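Local coordinates for protein tryptophane-5-halogenase (Microbispora sp. ATCC PTA-5024, PDB 5UAO) that is a flavoenzyme that probably uses FAD chemistry to chlorinate a tryptophan at its 5-position during biosynthesis of the lanthipeptide NAI-107, at residues A[362-367]-A[391-396]; A[80-83]-A[87-90]. All blocks are in the same frame, centred on the assembly; numbering follows the deposited sequence.

In the fold
Contacts 1 and 2 meet where helix 76-85 packs on helix 358-372, near the FAD of this flavin-dependent halogenase. Their centres are about 20 Å apart. Contact 2 shapes the end of helix 76-85 and the turn into helix 90-97. Contact 1 joins helices 358-372 and 383-406 further along the chain. The link between them is Phe-81. Its ring packs on helix 358-372, with CD1 3.7 Å from CB of Ala-363, and it also meets Val-366 and Gln-367. Both contacts stand back from the cofactor: the side chains of Thr-364 and Leu-82 lie about 11 Å and about 10 Å from the bound FAD.

Contact 1: A[362-367]-A[391-396]; sequences IATAVQ and AHRWDA
Thr-364 and Arg-393 mark the nearest approach of the two helical segments, with their CA atoms 9.5 Å apart. This is a sparse helix-helix contact in the tryptophan halogenase fold, burying 90 Å² in all. It joins helix 358-372 to the long helix 383-406. The two side chains point at each other from opposite directions. Arg-393 spans most of the distance. Its chain bends at chi2 (-87°) and again at chi3, and this carries the guanidinium to the threonine. The meeting is through one corner of that group: NH2 of Arg-393 lies 3.7 Å from CG2 of Thr-364. The hydroxyl is nearer still, but it stands oblique to the guanidinium, and the angle is too poor for a hydrogen bond. OG1 has its polar partner within its own helix, the carbonyl O of Leu-360 one turn back. With chi1 at -58°, OG1 sits beside the backbone N, where it can reach that carbonyl. Arg-393 also packs on Leu-360 and Met-361 of helix 358-372, and Trp-394 rests on Met-361 while meeting the ring of Tyr-348 edge-to-face. On helix 358-372, Ile-362 and Val-366 pack against helix 39-51, which follows what appears to be the glycine-rich, Rossmann-type turn at the FAD. The closest atoms across the contact are OG1 of Thr-364 and NH2 of Arg-393, at 3.1 Å.

Contact 2: A[80-83]-A[87-90]; sequences MFLH and GIDP
His-83 and Leu-82 meet Ile-88 in a helix C-terminal turn, where helix 76-85 ends and the chain folds back before helix 90-97. The helix ends in a wide turn, pi-type at 81-83, closed at a glycine with positive phi. That glycine is Gly-87 (phi 61°, a conformation that favours glycine), and its CA makes a CH...O contact with O of His-83. The amide N of Ile-88 then bonds back to O of Leu-82 at 3.2 Å, six residues earlier. Leu-82 and Ile-88 lie side by side, their CD2 and CD1 atoms 4.1 Å apart. The Ile-88 side chain also packs on Tyr-184 and Leu-188 of helix 178-191. The imidazole of His-83 fastens the returning chain. With CG beside the backbone N (chi1 -59°) and the ring turned to chi2 -54°, ND1 faces Ile-88. ND1 donates to the Ile-88 carbonyl, whose oxygen lies near the ring plane; the donor itself sits above the carbonyl plane. CB of Pro-90 covers one ring face near its rim, 4.0 Å above the plane. NE2 bonds to the hydroxyl of Tyr-174, and Phe-93 meets the ring edge-to-face. With an alanine in place of His-83, the Ile-88 carbonyl and the Tyr-174 hydroxyl would probably lose this partner, and a gap would open beside Pro-90. Asp-89 begins the next helix as N-cap, its OD2 bonded to N of Glu-92. The shortest polar link across the turn is ND1 of His-83 to O of Ile-88, at 2.9 Å.

Contact 1: A[362-367]-A[391-396]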
loop_
_atom_site.group_PDB
_atom_site.type_symbol
_atom_site.label_atom_id
_atom_site.label_comp_id
_atom_site.label_asym_id
_atom_site.label_seq_id
_atom_site.Cartn_x
_atom_site.Cartn_y
_atom_site.Cartn_z
ATOM N N ILE A 362 -12.430 -14.184 5.077
ATOM C CA ILE A 362 -12.164 -15.597 5.191
ATOM C C ILE A 362 -11.239 -15.931 4.028
ATOM O O ILE A 362 -10.179 -16.544 4.222
ATOM C CB ILE A 362 -13.420 -16.462 5.173
ATOM C CG1 ILE A 362 -14.048 -16.443 6.569
ATOM C CG2 ILE A 362 -13.092 -17.899 4.758
ATOM C CD1 ILE A 362 -15.492 -16.854 6.656
ATOM N N ALA A 363 -11.651 -15.550 2.804
ATOM C CA ALA A 363 -10.866 -15.922 1.622
ATOM C C ALA A 363 -9.409 -15.369 1.723
ATOM O O ALA A 363 -8.377 -16.012 1.331
ATOM C CB ALA A 363 -11.545 -15.424 0.382
ATOM N N THR A 364 -9.284 -14.156 2.217
ATOM C CA THR A 364 -7.978 -13.543 2.372
ATOM C C THR A 364 -7.128 -14.290 3.383
ATOM O O THR A 364 -5.948 -14.562 3.122
ATOM C CB THR A 364 -8.135 -12.047 2.875
ATOM O OG1 THR A 364 -8.938 -11.275 1.953
ATOM C CG2 THR A 364 -6.829 -11.421 3.025
ATOM N N ALA A 365 -7.698 -14.612 4.556
ATOM C CA ALA A 365 -7.005 -15.424 5.566
ATOM C C ALA A 365 -6.581 -16.796 5.018
ATOM O O ALA A 365 -5.457 -17.260 5.270
ATOM C CB ALA A 365 -7.896 -15.602 6.811
ATOM N N VAL A 366 -7.464 -17.419 4.248
ATOM C CA VAL A 366 -7.136 -18.704 3.583
ATOM C C VAL A 366 -5.942 -18.581 2.651
ATOM O O VAL A 366 -5.052 -19.453 2.640
ATOM C CB VAL A 366 -8.352 -19.269 2.875
ATOM C CG1 VAL A 366 -8.041 -20.500 2.031
ATOM C CG2 VAL A 366 -9.396 -19.694 3.922
ATOM N N GLN A 367 -5.900 -17.514 1.864
ATOM C CA GLN A 367 -4.760 -17.365 0.923
ATOM C C GLN A 367 -3.495 -17.164 1.649
ATOM O O GLN A 367 -2.445 -17.628 1.246
ATOM C CB GLN A 367 -4.974 -16.226 -0.099
ATOM C CG GLN A 367 -5.932 -16.619 -1.125
ATOM C CD GLN A 367 -6.120 -15.522 -2.125
ATOM O OE1 GLN A 367 -7.097 -14.738 -2.065
ATOM N NE2 GLN A 367 -5.157 -15.408 -2.999
ATOM N N ALA A 391 -4.539 -7.631 10.527
ATOM C CA ALA A 391 -4.944 -6.520 11.386
ATOM C C ALA A 391 -5.200 -5.260 10.522
ATOM O O ALA A 391 -6.120 -4.496 10.786
ATOM C CB ALA A 391 -3.852 -6.188 12.424
ATOM N N HIS A 392 -4.331 -4.995 9.561
ATOM C CA HIS A 392 -4.432 -3.727 8.810
ATOM C C HIS A 392 -5.728 -3.737 7.930
ATOM O O HIS A 392 -6.462 -2.754 7.814
ATOM C CB HIS A 392 -3.178 -3.589 7.914
ATOM C CG HIS A 392 -3.237 -2.430 6.979
ATOM N ND1 HIS A 392 -3.144 -1.128 7.416
ATOM C CD2 HIS A 392 -3.446 -2.360 5.645
ATOM C CE1 HIS A 392 -3.236 -0.306 6.386
ATOM N NE2 HIS A 392 -3.408 -1.030 5.299
ATOM N N ARG A 393 -5.976 -4.872 7.308
ATOM C CA ARG A 393 -7.147 -5.052 6.448
ATOM C C ARG A 393 -8.432 -4.930 7.279
ATOM O O ARG A 393 -9.328 -4.192 6.900
ATOM C CB ARG A 393 -7.088 -6.412 5.717
ATOM C CG ARG A 393 -6.323 -6.301 4.383
ATOM C CD ARG A 393 -7.297 -5.859 3.216
ATOM N NE ARG A 393 -7.285 -6.990 2.297
ATOM C CZ ARG A 393 -8.252 -7.485 1.590
ATOM N NH1 ARG A 393 -9.447 -6.939 1.509
ATOM N NH2 ARG A 393 -7.961 -8.569 0.894
ATOM N N TRP A 394 -8.510 -5.605 8.442
ATOM C CA TRP A 394 -9.706 -5.531 9.262
ATOM C C TRP A 394 -9.938 -4.118 9.834
ATOM O O TRP A 394 -11.054 -3.584 9.842
ATOM C CB TRP A 394 -9.639 -6.595 10.347
ATOM C CG TRP A 394 -10.073 -7.955 9.924
ATOM C CD1 TRP A 394 -9.288 -8.967 9.474
ATOM C CD2 TRP A 394 -11.415 -8.455 9.929
ATOM N NE1 TRP A 394 -10.044 -10.089 9.243
ATOM C CE2 TRP A 394 -11.359 -9.800 9.487
ATOM C CE3 TRP A 394 -12.662 -7.893 10.213
ATOM C CZ2 TRP A 394 -12.500 -10.605 9.374
ATOM C CZ3 TRP A 394 -13.816 -8.716 10.110
ATOM C CH2 TRP A 394 -13.713 -10.039 9.653
ATOM N N ASP A 395 -8.860 -3.486 10.297
ATOM C CA ASP A 395 -8.959 -2.163 10.870
ATOM C C ASP A 395 -9.466 -1.122 9.862
ATOM O O ASP A 395 -10.283 -0.249 10.242
ATOM C CB ASP A 395 -7.617 -1.732 11.492
ATOM C CG ASP A 395 -7.285 -2.487 12.816
ATOM O OD1 ASP A 395 -8.170 -3.138 13.440
ATOM O OD2 ASP A 395 -6.117 -2.414 13.265
ATOM N N ALA A 396 -9.019 -1.224 8.618
ATOM C CA ALA A 396 -9.494 -0.351 7.565
ATOM C C ALA A 396 -11.023 -0.556 7.305
ATOM O O ALA A 396 -11.717 0.423 7.016
ATOM C CB ALA A 396 -8.679 -0.514 6.273
#

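Contact 2: A[80-83]-A[87-90]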
loop_
_atom_site.group_PDB
_atom_site.type_symbol
_atom_site.label_atom_id
_atom_site.label_comp_id
_atom_site.label_asym_id
_atom_site.label_seq_id
_atom_site.Cartn_x
_atom_site.Cartn_y
_atom_site.Cartn_z
ATOM N N MET A 80 -14.025 -15.044 -8.232
ATOM C CA MET A 80 -12.736 -15.602 -8.581
ATOM C C MET A 80 -12.157 -16.591 -7.624
ATOM O O MET A 80 -11.581 -17.629 -8.034
ATOM C CB MET A 80 -11.742 -14.496 -8.879
ATOM C CG MET A 80 -12.088 -13.718 -10.130
ATOM S SD MET A 80 -10.774 -12.565 -10.572
ATOM C CE MET A 80 -11.075 -11.329 -9.329
ATOM N N PHE A 81 -12.237 -16.294 -6.334
ATOM C CA PHE A 81 -11.814 -17.256 -5.329
ATOM C C PHE A 81 -12.497 -18.610 -5.452
ATOM O O PHE A 81 -11.846 -19.668 -5.529
ATOM C CB PHE A 81 -12.026 -16.640 -3.923
ATOM C CG PHE A 81 -11.519 -17.494 -2.816
ATOM C CD1 PHE A 81 -10.224 -17.409 -2.395
ATOM C CD2 PHE A 81 -12.373 -18.334 -2.162
ATOM C CE1 PHE A 81 -9.759 -18.253 -1.380
ATOM C CE2 PHE A 81 -11.932 -19.164 -1.170
ATOM C CZ PHE A 81 -10.622 -19.109 -0.758
ATOM N N LEU A 82 -13.816 -18.595 -5.569
ATOM C CA LEU A 82 -14.529 -19.840 -5.659
ATOM C C LEU A 82 -14.098 -20.616 -6.897
ATOM O O LEU A 82 -13.784 -21.816 -6.808
ATOM C CB LEU A 82 -16.065 -19.647 -5.645
ATOM C CG LEU A 82 -16.656 -19.092 -4.321
ATOM C CD1 LEU A 82 -18.071 -18.576 -4.551
ATOM C CD2 LEU A 82 -16.602 -20.118 -3.185
ATOM N N HIS A 83 -14.135 -19.963 -8.054
ATOM C CA HIS A 83 -13.974 -20.693 -9.252
ATOM C C HIS A 83 -12.480 -20.961 -9.623
ATOM O O HIS A 83 -12.171 -22.052 -10.148
ATOM C CB HIS A 83 -14.752 -20.087 -10.393
ATOM C CG HIS A 83 -16.239 -19.992 -10.145
ATOM N ND1 HIS A 83 -17.009 -21.070 -9.770
ATOM C CD2 HIS A 83 -17.063 -18.913 -10.148
ATOM C CE1 HIS A 83 -18.260 -20.660 -9.562
ATOM N NE2 HIS A 83 -18.323 -19.359 -9.818
ATOM N N GLY A 87 -11.187 -24.009 -7.751
ATOM C CA GLY A 87 -11.510 -24.876 -8.932
ATOM C C GLY A 87 -12.951 -25.409 -8.925
ATOM O O GLY A 87 -13.247 -26.529 -9.389
ATOM N N ILE A 88 -13.882 -24.615 -8.416
ATOM C CA ILE A 88 -15.289 -25.029 -8.391
ATOM C C ILE A 88 -15.881 -24.775 -9.755
ATOM O O ILE A 88 -15.814 -23.650 -10.238
ATOM C CB ILE A 88 -16.088 -24.245 -7.340
ATOM C CG1 ILE A 88 -15.653 -24.698 -5.935
ATOM C CG2 ILE A 88 -17.564 -24.457 -7.558
ATOM C CD1 ILE A 88 -16.303 -23.910 -4.833
ATOM N N ASP A 89 -16.405 -25.826 -10.396
ATOM C CA ASP A 89 -17.052 -25.733 -11.690
ATOM C C ASP A 89 -18.319 -24.879 -11.657
ATOM O O ASP A 89 -19.241 -25.162 -10.910
ATOM C CB ASP A 89 -17.468 -27.141 -12.166
ATOM C CG ASP A 89 -18.311 -27.109 -13.462
ATOM O OD1 ASP A 89 -17.772 -26.787 -14.533
ATOM O OD2 ASP A 89 -19.518 -27.389 -13.425
ATOM N N PRO A 90 -18.404 -23.895 -12.528
ATOM C CA PRO A 90 -19.549 -22.979 -12.378
ATOM C C PRO A 90 -20.897 -23.536 -12.680
ATOM O O PRO A 90 -21.855 -23.116 -12.052
ATOM C CB PRO A 90 -19.229 -21.837 -13.320
ATOM C CG PRO A 90 -18.135 -22.301 -14.193
ATOM C CD PRO A 90 -17.375 -23.356 -13.447
#